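Local coordinates for protein disulfide isomerase (Pseudomonas aeruginosa, PDB 4N30) that probably acts as a thiol-disulfide oxidoreductase of the DsbA subfamily, a thioredoxin-fold enzyme belonging to the machinery that introduces disulfide bonds into other proteins, at residues I58-D63 / V71-L76; R91-Q96 / L170-A175; I188-T193 / W214-L219. All blocks are in the same frame, centred on the assembly; numbering follows the deposited sequence. Where two conformers were deposited one is given.

Contact 1 (I58-D63 / V71-L76); sequences INEYAD and VYTPRL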
loop_
_atom_site.group_PDB
_atom_site.type_symbol
_atom_site.label_atom_id
_atom_site.label_comp_id
_atom_site.label_asym_id
_atom_site.label_seq_id
_atom_site.Cartn_x
_atom_site.Cartn_y
_atom_site.Cartn_z
ATOM N N ILE A 58 -7.013 3.552 6.652
ATOM C CA ILE A 58 -6.548 2.142 6.631
ATOM C C ILE A 58 -5.148 2.097 6.046
ATOM O O ILE A 58 -5.000 2.437 4.819
ATOM C CB ILE A 58 -7.453 1.260 5.804
ATOM C CG1 ILE A 58 -8.902 1.218 6.363
ATOM C CG2 ILE A 58 -6.871 -0.151 5.688
ATOM C CD1 ILE A 58 -9.956 0.538 5.482
ATOM N N ASN A 59 -4.115 1.866 6.850
ATOM C CA ASN A 59 -2.759 1.621 6.372
ATOM C C ASN A 59 -2.605 0.175 6.008
ATOM O O ASN A 59 -2.780 -0.683 6.897
ATOM C CB ASN A 59 -1.724 1.984 7.459
ATOM C CG ASN A 59 -1.718 3.449 7.735
ATOM O OD1 ASN A 59 -1.052 4.214 7.036
ATOM N ND2 ASN A 59 -2.492 3.866 8.744
ATOM N N GLU A 60 -2.441 -0.109 4.726
ATOM C CA GLU A 60 -2.400 -1.508 4.256
ATOM C C GLU A 60 -0.943 -1.874 4.002
ATOM O O GLU A 60 -0.341 -1.388 3.032
ATOM C CB GLU A 60 -3.235 -1.665 2.937
ATOM C CG GLU A 60 -3.128 -3.068 2.350
ATOM C CD GLU A 60 -3.619 -3.209 0.935
ATOM O OE1 GLU A 60 -3.988 -2.287 0.300
ATOM O OE2 GLU A 60 -3.498 -4.387 0.463
ATOM N N TYR A 61 -0.343 -2.619 4.894
ATOM C CA TYR A 61 1.007 -3.123 4.718
ATOM C C TYR A 61 0.954 -4.273 3.754
ATOM O O TYR A 61 0.304 -5.315 4.008
ATOM C CB TYR A 61 1.619 -3.578 6.059
ATOM C CG TYR A 61 1.966 -2.391 6.923
ATOM C CD1 TYR A 61 3.263 -1.889 6.936
ATOM C CD2 TYR A 61 0.992 -1.762 7.733
ATOM C CE1 TYR A 61 3.609 -0.753 7.673
ATOM C CE2 TYR A 61 1.329 -0.614 8.494
ATOM C CZ TYR A 61 2.641 -0.200 8.459
ATOM O OH TYR A 61 2.993 0.964 9.160
ATOM N N ALA A 62 1.635 -4.142 2.626
ATOM C CA ALA A 62 1.410 -5.031 1.490
ATOM C C ALA A 62 2.634 -5.241 0.629
ATOM O O ALA A 62 3.626 -4.488 0.683
ATOM C CB ALA A 62 0.266 -4.500 0.635
ATOM N N ASP A 63 2.571 -6.342 -0.118
ATOM C CA ASP A 63 3.724 -6.892 -0.898
ATOM C C ASP A 63 3.149 -7.259 -2.278
ATOM O O ASP A 63 2.096 -7.916 -2.379
ATOM C CB ASP A 63 4.163 -8.151 -0.092
ATOM C CG ASP A 63 5.090 -9.092 -0.845
ATOM O OD1 ASP A 63 5.302 -9.012 -2.037
ATOM O OD2 ASP A 63 5.651 -9.988 -0.096
ATOM N N VAL A 71 -5.472 -10.270 -4.309
ATOM C CA VAL A 71 -6.948 -10.316 -4.381
ATOM C C VAL A 71 -7.582 -9.281 -3.433
ATOM O O VAL A 71 -8.670 -8.804 -3.639
ATOM C CB VAL A 71 -7.469 -11.744 -4.133
ATOM C CG1 VAL A 71 -7.028 -12.228 -2.762
ATOM C CG2 VAL A 71 -8.983 -11.847 -4.260
ATOM N N TYR A 72 -6.899 -8.943 -2.353
ATOM C CA TYR A 72 -7.541 -8.089 -1.351
ATOM C C TYR A 72 -7.473 -6.647 -1.714
ATOM O O TYR A 72 -8.459 -5.894 -1.415
ATOM C CB TYR A 72 -6.789 -8.285 0.022
ATOM C CG TYR A 72 -7.443 -7.597 1.151
ATOM C CD1 TYR A 72 -8.769 -7.973 1.566
ATOM C CD2 TYR A 72 -6.790 -6.630 1.856
ATOM C CE1 TYR A 72 -9.378 -7.317 2.627
ATOM C CE2 TYR A 72 -7.398 -6.027 2.974
ATOM C CZ TYR A 72 -8.689 -6.404 3.330
ATOM O OH TYR A 72 -9.236 -5.706 4.424
ATOM N N THR A 73 -6.382 -6.180 -2.356
ATOM C CA THR A 73 -6.251 -4.739 -2.517
ATOM C C THR A 73 -7.431 -4.110 -3.362
ATOM O O THR A 73 -7.971 -3.109 -2.943
ATOM C CB THR A 73 -4.885 -4.430 -3.116
ATOM O OG1 THR A 73 -3.835 -4.860 -2.213
ATOM C CG2 THR A 73 -4.664 -2.934 -3.285
ATOM N N PRO A 74 -7.816 -4.680 -4.509
ATOM C CA PRO A 74 -8.925 -4.089 -5.252
ATOM C C PRO A 74 -10.224 -4.096 -4.458
ATOM O O PRO A 74 -11.073 -3.170 -4.556
ATOM C CB PRO A 74 -9.013 -4.919 -6.519
ATOM C CG PRO A 74 -8.038 -6.047 -6.408
ATOM C CD PRO A 74 -7.177 -5.833 -5.211
ATOM N N ARG A 75 -10.423 -5.106 -3.621
ATOM C CA ARG A 75 -11.686 -5.254 -2.859
ATOM C C ARG A 75 -11.662 -4.172 -1.768
ATOM O O ARG A 75 -12.699 -3.501 -1.524
ATOM C CB ARG A 75 -11.827 -6.628 -2.216
ATOM C CG ARG A 75 -11.851 -7.745 -3.228
ATOM C CD ARG A 75 -11.969 -9.065 -2.543
ATOM N NE ARG A 75 -12.110 -10.092 -3.531
ATOM C CZ ARG A 75 -12.274 -11.363 -3.214
ATOM N NH1 ARG A 75 -12.361 -11.736 -1.923
ATOM N NH2 ARG A 75 -12.367 -12.244 -4.188
ATOM N N LEU A 76 -10.515 -3.916 -1.168
ATOM C CA LEU A 76 -10.429 -2.884 -0.197
ATOM C C LEU A 76 -10.614 -1.479 -0.787
ATOM O O LEU A 76 -11.295 -0.615 -0.190
ATOM C CB LEU A 76 -9.066 -2.978 0.479
ATOM C CG LEU A 76 -8.801 -2.031 1.623
ATOM C CD1 LEU A 76 -9.766 -2.304 2.770
ATOM C CD2 LEU A 76 -7.372 -2.331 2.164
#
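Glu60 OE2 and Thr73 OG1 sit 2.7 Å apart, a short polar contact between the buried strand 56-62 and the helix packed against it. The threonine hydroxyl lies beside its own backbone N (chi1 -63°), between Glu60 OE2 and the carbonyl oxygen of Cys69 one turn earlier; its one proton can serve only one of the two at a time. Glu60 sends an extended chain straight at the helix. Its second oxygen is buried with no polar partner in the model: Thr73 CG2 lies 3.7 Å from Glu60 OE1, and Leu76 CD2 meets Glu60 OE1 at 3.9 Å. Glu60 OE2 also comes up to the edge of the Tyr72 ring, close to the ring plane, 4.2 Å from Tyr72 CD2. The phenol OH of that ring is engaged elsewhere, with Ala203 O.

Strand 56-62 and helix 67-81 are the first two elements of a beta-alpha-beta unit closed by strand 86-92, as in the thioredoxin fold, and the short segments run antiparallel at 164°. The position of Glu60 is consistent with that of the buried acidic residue that DsbA proteins carry near their CxxC motif, here probably Cys66 and Cys69.

Further along, the contact turns apolar. Leu76 slides past Glu60 in the opposite direction, and its CD1 meets Ile58 CD1 at 3.9 Å. Leu76 CB rests over the rim of one face of the Tyr72 ring.

Contact 2 (R91-Q96 / L170-A175); sequences RHLPLQ and LDIDIA
The Arg91 and Asp171 side chains cross at about a right angle, the guanidinium plane turned 57° from the carboxylate. Arg91 grips side-on, with NE and NH2 both aimed at the single oxygen OD1. The distance from Arg91 NE to Asp171 OD1 is 3.1 Å and that from Arg91 NH2 to the same atom 3.2 Å. OD1 lies within the guanidinium plane, yet both nitrogens reach it from one face of the carboxylate, well above its plane. Bends at chi2 and chi3 fold the arginine back to make this possible, while NH1 holds Asn59 OD1. Ile174 CD1 closes in at the guanidinium edge, 3.8 Å from Arg91 NH2.

The other carboxylate oxygen serves the backbone. His92 N donates to Asp171 OD2 at 2.9 Å, almost straight at 170°, though the N-H arrives from above the carboxylate plane. Arg91 and Leu93 bond their backbones to strand 56-62, so the N-H of His92 between them points the other way, toward helix 162-177. The imidazole is only moderately tilted from the carboxylate plane, with His92 CD2 3.5 Å from Asp171 OD2, and its NE2 bonds to Glu110 of helix 99-131.

Beyond the strand end, the packing is apolar. Pro94 and Ile172 meet crosswise, CG to CD1 at 3.8 Å. Leu93 has CG opposite its backbone N (chi1 -176°), which carries its end closer to the helix, and CD1 touches Ala175 CB at 3.9 Å. The helix thus docks at the point where strand 86-92 gives way to loop.

One aspartate would largely offset the arginine's charge and anchors the strand's backbone at once. With Glu110 and Asp171 both nearby, the His92 ring would probably be inclined toward its protonated form.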
loop_
_atom_site.group_PDB
_atom_site.type_symbol
_atom_site.label_atom_id
_atom_site.label_comp_id
_atom_site.label_asym_id
_atom_site.label_seq_id
_atom_site.Cartn_x
_atom_site.Cartn_y
_atom_site.Cartn_z
ATOM N N ARG A 91 1.284 0.863 2.485
ATOM C CA ARG A 91 2.565 0.852 3.172
ATOM C C ARG A 91 3.332 -0.348 2.700
ATOM O O ARG A 91 2.830 -1.461 2.584
ATOM C CB ARG A 91 2.327 0.766 4.697
ATOM C CG ARG A 91 1.416 1.858 5.286
ATOM C CD ARG A 91 1.863 3.267 5.009
ATOM N NE ARG A 91 2.991 3.439 5.826
ATOM C CZ ARG A 91 2.978 3.793 7.124
ATOM N NH1 ARG A 91 1.850 3.998 7.796
ATOM N NH2 ARG A 91 4.144 3.875 7.765
ATOM N N HIS A 92 4.635 -0.219 2.479
ATOM C CA HIS A 92 5.439 -1.311 1.931
ATOM C C HIS A 92 5.827 -2.294 2.944
ATOM O O HIS A 92 6.536 -1.948 3.934
ATOM C CB HIS A 92 6.679 -0.737 1.228
ATOM C CG HIS A 92 6.351 0.079 0.074
ATOM N ND1 HIS A 92 5.931 -0.443 -1.113
ATOM C CD2 HIS A 92 6.445 1.467 -0.099
ATOM C CE1 HIS A 92 5.734 0.576 -1.968
ATOM N NE2 HIS A 92 6.008 1.744 -1.347
ATOM N N LEU A 93 5.567 -3.585 2.654
ATOM C CA LEU A 93 6.186 -4.646 3.372
ATOM C C LEU A 93 6.393 -5.798 2.399
ATOM O O LEU A 93 5.840 -6.864 2.549
ATOM C CB LEU A 93 5.347 -5.045 4.572
ATOM C CG LEU A 93 5.932 -6.121 5.499
ATOM C CD1 LEU A 93 7.241 -5.597 6.080
ATOM C CD2 LEU A 93 4.959 -6.474 6.621
ATOM N N PRO A 94 7.423 -5.655 1.534
ATOM C CA PRO A 94 7.812 -6.780 0.704
ATOM C C PRO A 94 8.391 -7.856 1.600
ATOM O O PRO A 94 9.328 -7.594 2.357
ATOM C CB PRO A 94 8.898 -6.177 -0.231
ATOM C CG PRO A 94 9.358 -4.945 0.520
ATOM C CD PRO A 94 8.178 -4.413 1.259
ATOM N N LEU A 95 7.916 -9.065 1.514
ATOM C CA LEU A 95 8.292 -10.147 2.451
ATOM C C LEU A 95 9.559 -10.786 1.930
ATOM O O LEU A 95 9.754 -10.975 0.733
ATOM C CB LEU A 95 7.196 -11.206 2.561
ATOM C CG LEU A 95 5.872 -10.653 3.159
ATOM C CD1 LEU A 95 4.861 -11.805 3.126
ATOM C CD2 LEU A 95 6.136 -10.116 4.564
ATOM N N GLN A 96 10.458 -11.150 2.833
ATOM C CA GLN A 96 11.740 -11.711 2.446
ATOM C C GLN A 96 11.575 -12.940 1.554
ATOM O O GLN A 96 12.395 -13.117 0.632
ATOM C CB GLN A 96 12.548 -12.089 3.715
ATOM C CG GLN A 96 13.998 -12.530 3.427
ATOM C CD GLN A 96 14.865 -11.454 2.720
ATOM O OE1 GLN A 96 14.754 -10.298 3.005
ATOM N NE2 GLN A 96 15.663 -11.924 1.759
ATOM N N LEU A 170 11.790 2.494 5.422
ATOM C CA LEU A 170 11.166 3.075 6.587
ATOM C C LEU A 170 9.845 2.372 6.869
ATOM O O LEU A 170 9.510 2.069 8.046
ATOM C CB LEU A 170 10.898 4.585 6.406
ATOM C CG LEU A 170 10.346 5.288 7.656
ATOM C CD1 LEU A 170 11.340 5.088 8.822
ATOM C CD2 LEU A 170 10.155 6.772 7.360
ATOM N N ASP A 171 9.009 2.170 5.836
ATOM C CA ASP A 171 7.747 1.411 6.068
ATOM C C ASP A 171 8.048 0.030 6.611
ATOM O O ASP A 171 7.363 -0.386 7.568
ATOM C CB ASP A 171 6.971 1.237 4.771
ATOM C CG ASP A 171 6.194 2.430 4.336
ATOM O OD1 ASP A 171 6.014 3.403 5.161
ATOM O OD2 ASP A 171 5.609 2.379 3.204
ATOM N N ILE A 172 9.064 -0.647 6.102
ATOM C CA ILE A 172 9.396 -1.988 6.558
ATOM C C ILE A 172 9.870 -1.984 8.028
ATOM O O ILE A 172 9.421 -2.758 8.909
ATOM C CB ILE A 172 10.514 -2.587 5.700
ATOM C CG1 ILE A 172 9.970 -2.839 4.290
ATOM C CG2 ILE A 172 10.995 -3.938 6.311
ATOM C CD1 ILE A 172 11.179 -3.075 3.343
ATOM N N ASP A 173 10.660 -0.967 8.361
ATOM C CA ASP A 173 11.202 -0.792 9.736
ATOM C C ASP A 173 10.074 -0.487 10.683
ATOM O O ASP A 173 10.023 -1.083 11.811
ATOM C CB ASP A 173 12.237 0.370 9.792
ATOM C CG ASP A 173 13.530 0.038 9.104
ATOM O OD1 ASP A 173 13.775 -1.108 8.682
ATOM O OD2 ASP A 173 14.229 1.072 8.970
ATOM N N ILE A 174 9.115 0.353 10.309
ATOM C CA ILE A 174 7.949 0.630 11.133
ATOM C C ILE A 174 7.134 -0.625 11.333
ATOM O O ILE A 174 6.700 -0.957 12.475
ATOM C CB ILE A 174 7.101 1.776 10.615
ATOM C CG1 ILE A 174 7.894 3.082 10.728
ATOM C CG2 ILE A 174 5.749 1.870 11.313
ATOM C CD1 ILE A 174 7.271 4.174 9.933
ATOM N N ALA A 175 6.891 -1.360 10.226
ATOM C CA ALA A 175 6.199 -2.626 10.348
ATOM C C ALA A 175 6.834 -3.532 11.349
ATOM O O ALA A 175 6.130 -4.105 12.204
ATOM C CB ALA A 175 6.016 -3.280 8.981
#

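Contact 3 (I188-T193 / W214-L219); sequences IRDNQT and WLAKDL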
loop_
_atom_site.group_PDB
_atom_site.type_symbol
_atom_site.label_atom_id
_atom_site.label_comp_id
_atom_site.label_asym_id
_atom_site.label_seq_id
_atom_site.Cartn_x
_atom_site.Cartn_y
_atom_site.Cartn_z
ATOM N N ILE A 188 -5.425 0.590 11.291
ATOM C CA ILE A 188 -6.485 1.572 11.016
ATOM C C ILE A 188 -6.332 2.656 12.069
ATOM O O ILE A 188 -6.374 2.369 13.243
ATOM C CB ILE A 188 -7.865 0.945 11.094
ATOM C CG1 ILE A 188 -7.973 -0.280 10.162
ATOM C CG2 ILE A 188 -8.927 2.040 10.814
ATOM C CD1 ILE A 188 -9.341 -0.956 10.131
ATOM N N ARG A 189 -6.102 3.898 11.629
ATOM C CA ARG A 189 -5.877 5.036 12.513
ATOM C C ARG A 189 -7.127 5.914 12.456
ATOM O O ARG A 189 -7.645 6.270 11.385
ATOM C CB ARG A 189 -4.658 5.760 12.049
ATOM C CG ARG A 189 -4.385 7.001 12.949
ATOM C CD ARG A 189 -3.011 7.563 12.780
ATOM N NE ARG A 189 -2.026 6.477 12.875
ATOM C CZ ARG A 189 -1.607 5.838 13.968
ATOM N NH1 ARG A 189 -2.039 6.167 15.186
ATOM N NH2 ARG A 189 -0.692 4.851 13.830
ATOM N N ASP A 190 -7.556 6.417 13.630
ATOM C CA ASP A 190 -8.527 7.511 13.701
ATOM C C ASP A 190 -7.773 8.851 13.736
ATOM O O ASP A 190 -6.981 9.100 14.624
ATOM C CB ASP A 190 -9.310 7.309 15.027
ATOM C CG ASP A 190 -10.429 8.272 15.207
ATOM O OD1 ASP A 190 -10.318 9.437 14.694
ATOM O OD2 ASP A 190 -11.456 7.915 15.759
ATOM N N ASN A 191 -7.909 9.581 12.613
ATOM C CA ASN A 191 -7.151 10.814 12.434
ATOM C C ASN A 191 -7.589 11.940 13.411
ATOM O O ASN A 191 -6.867 12.944 13.512
ATOM C CB ASN A 191 -7.261 11.237 10.975
ATOM C CG ASN A 191 -6.591 10.235 10.043
ATOM O OD1 ASN A 191 -7.192 9.886 9.031
ATOM N ND2 ASN A 191 -5.378 9.869 10.371
ATOM N N GLN A 192 -8.741 11.794 14.010
ATOM C CA GLN A 192 -9.257 12.783 14.998
ATOM C C GLN A 192 -8.607 12.550 16.338
ATOM O O GLN A 192 -8.325 13.531 17.087
ATOM C CB GLN A 192 -10.758 12.688 15.032
ATOM C CG GLN A 192 -11.454 13.755 15.925
ATOM C CD GLN A 192 -12.951 13.500 15.843
ATOM O OE1 GLN A 192 -13.530 13.638 14.789
ATOM N NE2 GLN A 192 -13.563 13.051 16.962
ATOM N N THR A 193 -8.357 11.309 16.738
ATOM C CA THR A 193 -7.917 11.001 18.132
ATOM C C THR A 193 -6.498 10.482 18.184
ATOM O O THR A 193 -5.924 10.419 19.284
ATOM C CB THR A 193 -8.835 9.923 18.765
ATOM O OG1 THR A 193 -8.548 8.685 18.050
ATOM C CG2 THR A 193 -10.256 10.227 18.665
ATOM N N TRP A 214 -14.509 -0.274 17.482
ATOM C CA TRP A 214 -13.601 -0.350 18.634
ATOM C C TRP A 214 -12.795 0.942 18.856
ATOM O O TRP A 214 -12.631 1.399 19.999
ATOM C CB TRP A 214 -12.678 -1.552 18.411
ATOM C CG TRP A 214 -11.701 -1.791 19.541
ATOM C CD1 TRP A 214 -11.879 -2.715 20.592
ATOM C CD2 TRP A 214 -10.381 -1.257 19.698
ATOM N NE1 TRP A 214 -10.747 -2.726 21.407
ATOM C CE2 TRP A 214 -9.838 -1.823 20.916
ATOM C CE3 TRP A 214 -9.635 -0.313 18.983
ATOM C CZ2 TRP A 214 -8.543 -1.560 21.370
ATOM C CZ3 TRP A 214 -8.300 -0.012 19.468
ATOM C CH2 TRP A 214 -7.793 -0.631 20.620
ATOM N N LEU A 215 -12.395 1.584 17.757
ATOM C CA LEU A 215 -11.681 2.854 17.884
ATOM C C LEU A 215 -12.592 3.965 18.446
ATOM O O LEU A 215 -12.108 4.786 19.261
ATOM C CB LEU A 215 -11.140 3.268 16.526
ATOM C CG LEU A 215 -9.980 2.461 15.952
ATOM C CD1 LEU A 215 -9.766 2.912 14.494
ATOM C CD2 LEU A 215 -8.712 2.676 16.759
ATOM N N ALA A 216 -13.834 4.027 17.982
ATOM C CA ALA A 216 -14.523 5.290 17.987
ATOM C C ALA A 216 -16.056 5.188 18.066
ATOM O O ALA A 216 -16.704 6.260 17.823
ATOM C CB ALA A 216 -14.174 6.025 16.641
ATOM N N LYS A 217 -16.611 4.167 18.666
ATOM C CA LYS A 217 -18.133 4.008 18.628
ATOM C C LYS A 217 -18.768 5.218 19.331
ATOM O O LYS A 217 -19.914 5.574 19.024
ATOM C CB LYS A 217 -18.544 2.704 19.294
ATOM C CG LYS A 217 -18.243 2.644 20.773
ATOM C CD LYS A 217 -18.583 1.285 21.372
ATOM C CE LYS A 217 -17.642 0.197 21.124
ATOM N NZ LYS A 217 -16.223 0.404 21.463
ATOM N N ASP A 218 -18.164 5.810 20.389
ATOM C CA ASP A 218 -18.801 6.917 21.152
ATOM C C ASP A 218 -18.453 8.276 20.583
ATOM O O ASP A 218 -18.876 9.295 21.134
ATOM C CB ASP A 218 -18.363 6.829 22.606
ATOM C CG ASP A 218 -18.768 5.484 23.263
ATOM O OD1 ASP A 218 -19.997 5.232 23.201
ATOM O OD2 ASP A 218 -17.915 4.788 23.854
ATOM N N LEU A 219 -17.735 8.353 19.455
ATOM C CA LEU A 219 -17.317 9.627 18.879
ATOM C C LEU A 219 -17.791 9.761 17.466
ATOM O O LEU A 219 -17.073 10.255 16.611
ATOM C CB LEU A 219 -15.757 9.677 18.905
ATOM C CG LEU A 219 -15.102 10.133 20.258
ATOM C CD1 LEU A 219 -15.316 9.151 21.399
ATOM C CD2 LEU A 219 -13.617 10.456 20.110
HETATM O O HOH W 1 -10.513 6.805 18.035
#
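The apolar part is led by Leu215, whose CD1 touches both Ile188 O, at 3.7 Å, and Ile188 CG2, at 3.9 Å, the two side chains crossing at a slant. Farther along the loop, Thr193 and Leu219 reach toward each other tip to tip, CG2 to CD2 at 3.7 Å, and the amide end of the extended Gln192 chain brushes the same CD2. The Ala216 methyl presses on the polar neighbour instead, its CB 3.4 Å from Asp190 OD2.

Polar linkage between the segments runs through one water. It donates to Asp190 OD2 and to Leu215 O, and accepts from Thr193 OG1 at 2.7 Å. Thr193 is turned for both jobs (chi1 69°): CG2 goes to Leu219 while OG1 goes to the water, and OG1 also meets the backbone N of Arg195.

Within the loop, the N-H of Gln192 is taken by Asp190 OD1 at 2.9 Å from Gln192 N, an Asx turn that curls the chain as strand 185-190 ends. On the other segment, Leu219 N bonds to Ala216 O in a type I beta turn, which swings Leu219 back to meet the loop.

Arg55 joins the two sides as well, by a salt bridge to Asp190 OD2 and a hydrogen bond to Leu219 O. Asp190 OD1 thus accepts within its own turn, while OD2 takes the salt bridge to Arg55 and the water, so the C-terminal end of helix 205-216 is tied to the sheet by solvent and arginine bridges as well as by leucine packing.

Overall arrangement
All three contacts dock helices on one mixed sheet. Contacts 1 and 2, centres about 14 Å apart, use the neighbouring strands 56-62 and 86-92, linked by a backbone hydrogen bond from Arg91 N to Glu60 O at 2.8 Å; Asn59 adds a side-chain link to Arg91. Contact 3 sits on strand 185-190, on the far side of strand 56-62, its centre about 20 Å from that of contact 1, and Ile58 CG1 touches Ile188 CG1 at 4.2 Å. Contacts 2 and 3 do not touch, their nearest atoms being about 7 Å apart. Contact 1 lies against the probable CxxC site at the start of helix 67-81, Leu93 of contact 2 comes near it, and contact 3 is peripheral.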